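Putative exported protein (Bordetella pertussis Tohama I, PDB 2PFY) binds pyroglutamic acid as an extracytoplasmic solute receptor, probably delivering it to a tripartite ATP-independent periplasmic transporter. Local coordinates at residues T2-Q10 with V59-V67. Residues are numbered along the deposited sequence; the frame is centred on the assembly and turned at random.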
loop_
_atom_site.group_PDB
_atom_site.type_symbol
_atom_site.label_atom_id
_atom_site.label_comp_id
_atom_site.label_asym_id
_atom_site.label_seq_id
_atom_site.Cartn_x
_atom_site.Cartn_y
_atom_site.Cartn_z
ATOM N N THR A 2 -29.307 1.037 5.595
ATOM C CA THR A 2 -28.533 1.465 4.446
ATOM C C THR A 2 -27.584 0.319 4.133
ATOM O O THR A 2 -26.998 -0.241 5.067
ATOM C CB THR A 2 -27.737 2.729 4.769
ATOM O OG1 THR A 2 -28.643 3.784 5.135
ATOM C CG2 THR A 2 -26.931 3.203 3.577
ATOM N N SER A 3 -27.482 -0.043 2.842
ATOM C CA SER A 3 -26.485 -0.994 2.329
ATOM C C SER A 3 -25.459 -0.253 1.498
ATOM O O SER A 3 -25.828 0.501 0.584
ATOM C CB SER A 3 -27.124 -2.041 1.411
ATOM O OG SER A 3 -28.325 -2.505 1.968
ATOM N N TRP A 4 -24.183 -0.524 1.765
ATOM C CA TRP A 4 -23.040 0.036 1.043
ATOM C C TRP A 4 -22.323 -1.126 0.385
ATOM O O TRP A 4 -22.198 -2.199 0.999
ATOM C CB TRP A 4 -21.991 0.370 2.073
ATOM C CG TRP A 4 -21.629 1.669 2.478
ATOM C CD1 TRP A 4 -20.415 2.018 3.087
ATOM C CD2 TRP A 4 -22.386 2.809 2.455
ATOM N NE1 TRP A 4 -20.391 3.322 3.371
ATOM C CE2 TRP A 4 -21.604 3.836 3.010
ATOM C CE3 TRP A 4 -23.650 3.101 2.001
ATOM C CZ2 TRP A 4 -22.054 5.109 3.109
ATOM C CZ3 TRP A 4 -24.060 4.318 2.103
ATOM C CH2 TRP A 4 -23.283 5.322 2.647
ATOM N N THR A 5 -21.714 -0.884 -0.769
ATOM C CA THR A 5 -20.783 -1.848 -1.333
ATOM C C THR A 5 -19.379 -1.285 -1.223
ATOM O O THR A 5 -19.137 -0.101 -1.477
ATOM C CB THR A 5 -21.100 -2.149 -2.827
ATOM O OG1 THR A 5 -22.424 -2.710 -2.902
ATOM C CG2 THR A 5 -20.079 -3.184 -3.412
HETATM N N MSE A 6 -18.457 -2.141 -0.806
HETATM C CA MSE A 6 -17.088 -1.747 -0.659
HETATM C C MSE A 6 -16.204 -2.553 -1.617
HETATM O O MSE A 6 -16.409 -3.760 -1.803
HETATM C CB MSE A 6 -16.633 -1.981 0.788
HETATM C CG MSE A 6 -15.163 -1.625 1.064
HETATM SE SE MSE A 6 -14.809 -1.691 3.011
HETATM C CE MSE A 6 -15.943 -0.419 3.751
ATOM N N THR A 7 -15.205 -1.888 -2.180
ATOM C CA THR A 7 -14.177 -2.609 -2.939
ATOM C C THR A 7 -12.949 -2.730 -2.038
ATOM O O THR A 7 -12.589 -1.788 -1.318
ATOM C CB THR A 7 -13.841 -1.916 -4.296
ATOM O OG1 THR A 7 -12.813 -2.663 -4.983
ATOM C CG2 THR A 7 -13.330 -0.457 -4.068
ATOM N N ALA A 8 -12.304 -3.888 -2.079
ATOM C CA ALA A 8 -10.995 -4.098 -1.449
ATOM C C ALA A 8 -10.063 -4.669 -2.497
ATOM O O ALA A 8 -10.460 -5.486 -3.360
ATOM C CB ALA A 8 -11.101 -5.052 -0.261
ATOM N N GLU A 9 -8.817 -4.229 -2.427
ATOM C CA GLU A 9 -7.810 -4.491 -3.458
ATOM C C GLU A 9 -7.313 -5.962 -3.537
ATOM O O GLU A 9 -7.145 -6.544 -4.613
ATOM C CB GLU A 9 -6.633 -3.602 -3.105
ATOM C CG GLU A 9 -6.015 -2.917 -4.215
ATOM C CD GLU A 9 -4.831 -2.125 -3.762
ATOM O OE1 GLU A 9 -4.746 -0.946 -4.107
ATOM O OE2 GLU A 9 -3.967 -2.697 -3.081
ATOM N N GLN A 10 -7.088 -6.545 -2.373
ATOM C CA GLN A 10 -6.346 -7.795 -2.258
ATOM C C GLN A 10 -7.278 -8.973 -1.971
ATOM O O GLN A 10 -8.428 -8.779 -1.522
ATOM C CB GLN A 10 -5.316 -7.610 -1.143
ATOM C CG GLN A 10 -4.348 -6.410 -1.378
ATOM C CD GLN A 10 -3.545 -6.587 -2.664
ATOM O OE1 GLN A 10 -3.187 -7.719 -3.024
ATOM N NE2 GLN A 10 -3.279 -5.486 -3.371
ATOM N N VAL A 59 -19.732 4.269 -7.810
ATOM C CA VAL A 59 -19.735 2.868 -8.212
ATOM C C VAL A 59 -19.816 2.083 -6.915
ATOM O O VAL A 59 -20.548 1.104 -6.808
ATOM C CB VAL A 59 -18.424 2.544 -8.952
ATOM C CG1 VAL A 59 -18.254 1.073 -9.146
ATOM C CG2 VAL A 59 -18.423 3.290 -10.303
ATOM N N VAL A 60 -19.032 2.539 -5.932
ATOM C CA VAL A 60 -19.095 2.035 -4.591
ATOM C C VAL A 60 -19.201 3.241 -3.679
ATOM O O VAL A 60 -18.816 4.352 -4.057
ATOM C CB VAL A 60 -17.796 1.200 -4.234
ATOM C CG1 VAL A 60 -17.704 -0.038 -5.142
ATOM C CG2 VAL A 60 -16.541 2.023 -4.421
ATOM N N GLN A 61 -19.677 3.004 -2.464
ATOM C CA GLN A 61 -19.721 4.057 -1.447
ATOM C C GLN A 61 -18.445 4.175 -0.664
ATOM O O GLN A 61 -18.179 5.225 -0.043
ATOM C CB GLN A 61 -20.895 3.823 -0.492
ATOM C CG GLN A 61 -22.246 3.938 -1.149
ATOM C CD GLN A 61 -22.686 2.614 -1.746
ATOM O OE1 GLN A 61 -21.957 1.651 -1.692
ATOM N NE2 GLN A 61 -23.901 2.573 -2.358
ATOM N N ILE A 62 -17.616 3.116 -0.713
ATOM C CA ILE A 62 -16.429 3.076 0.103
ATOM C C ILE A 62 -15.452 2.073 -0.527
ATOM O O ILE A 62 -15.870 1.089 -1.207
ATOM C CB ILE A 62 -16.826 2.709 1.577
ATOM C CG1 ILE A 62 -15.664 2.932 2.562
ATOM C CG2 ILE A 62 -17.483 1.262 1.644
ATOM C CD1 ILE A 62 -16.073 2.801 4.075
ATOM N N GLY A 63 -14.164 2.299 -0.343
ATOM C CA GLY A 63 -13.220 1.351 -0.932
ATOM C C GLY A 63 -11.857 1.424 -0.290
ATOM O O GLY A 63 -11.482 2.438 0.290
ATOM N N GLU A 64 -11.136 0.308 -0.391
ATOM C CA GLU A 64 -9.780 0.219 0.061
ATOM C C GLU A 64 -8.817 0.284 -1.136
ATOM O O GLU A 64 -9.069 -0.312 -2.197
ATOM C CB GLU A 64 -9.592 -1.067 0.910
ATOM C CG GLU A 64 -8.172 -1.231 1.461
ATOM C CD GLU A 64 -7.234 -1.867 0.443
ATOM O OE1 GLU A 64 -7.694 -2.803 -0.280
ATOM O OE2 GLU A 64 -6.063 -1.419 0.348
ATOM N N VAL A 65 -7.733 1.048 -0.970
ATOM C CA VAL A 65 -6.722 1.194 -2.037
ATOM C C VAL A 65 -5.375 1.626 -1.447
ATOM O O VAL A 65 -5.305 2.258 -0.374
ATOM C CB VAL A 65 -7.212 2.170 -3.200
ATOM C CG1 VAL A 65 -7.349 3.615 -2.704
ATOM C CG2 VAL A 65 -6.323 2.110 -4.469
ATOM N N LEU A 66 -4.314 1.250 -2.158
ATOM C CA LEU A 66 -2.964 1.700 -1.883
ATOM C C LEU A 66 -2.969 3.224 -1.957
ATOM O O LEU A 66 -3.384 3.798 -2.980
ATOM C CB LEU A 66 -2.024 1.128 -2.965
ATOM C CG LEU A 66 -0.527 1.402 -2.802
ATOM C CD1 LEU A 66 0.038 0.559 -1.634
ATOM C CD2 LEU A 66 0.236 1.135 -4.115
ATOM N N VAL A 67 -2.503 3.874 -0.892
ATOM C CA VAL A 67 -2.468 5.351 -0.810
ATOM C C VAL A 67 -1.702 5.945 -2.000
ATOM O O VAL A 67 -2.209 6.847 -2.717
ATOM C CB VAL A 67 -1.836 5.835 0.557
ATOM C CG1 VAL A 67 -1.602 7.367 0.553
ATOM C CG2 VAL A 67 -2.709 5.407 1.737
HETATM O O HOH W 1 -24.267 -0.682 -3.188
HETATM O O HOH W 2 -10.125 -1.981 -4.057
HETATM O O HOH W 3 -3.279 -1.532 -0.765
HETATM O O HOH W 4 -7.052 -5.236 0.198
#
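Gln61 lays its CB and CG over one face of the Trp4 indole, CB in a CH-pi contact 3.6 Å from the centroid of the five-membered ring and CG near CE3. Beyond CG the chain bends (chi2 87°), which turns the amide to within 5° of the ring plane and carries OE1 back to the strand, where Thr5 N donates to Gln61 OE1 at 2.7 Å. A side-chain carbonyl thus takes a place that main chain fills one step on, where Thr7 N reaches Ile62 O and Glu64 N reaches Thr7 O. Strands 2-7 and 62-66 run parallel as neighbours in the mixed sheet of one lobe of this periplasmic-binding-protein fold; the chain between them passes through helix 15-30, strand 35-40 on the far edge of 2-7, and helix 51-57. On the face carrying Met6, a selenomethionine, Ile62 packs beside Trp4, and Phe23 touches both Met6 and Ile62. Past the end of strand 2-7, each of two carboxylates accepts a backbone N-H from the other segment: Glu9 N meets Glu64 OE1 nearly head-on at 2.8 Å, while Leu66 N approaches Glu9 OE1 from above the carboxylate plane at 3.0 Å. Arg48 and Leu66 both line the pyroglutamate pocket, and Glu9, bound to the side chain of the first and the backbone N of the second, probably helps to position them from a second shell. Glu9 OE2 and Glu64 OE2 stand 4.2 Å apart; a water donating to both, with the Arg48 salt bridge, probably eases their repulsion.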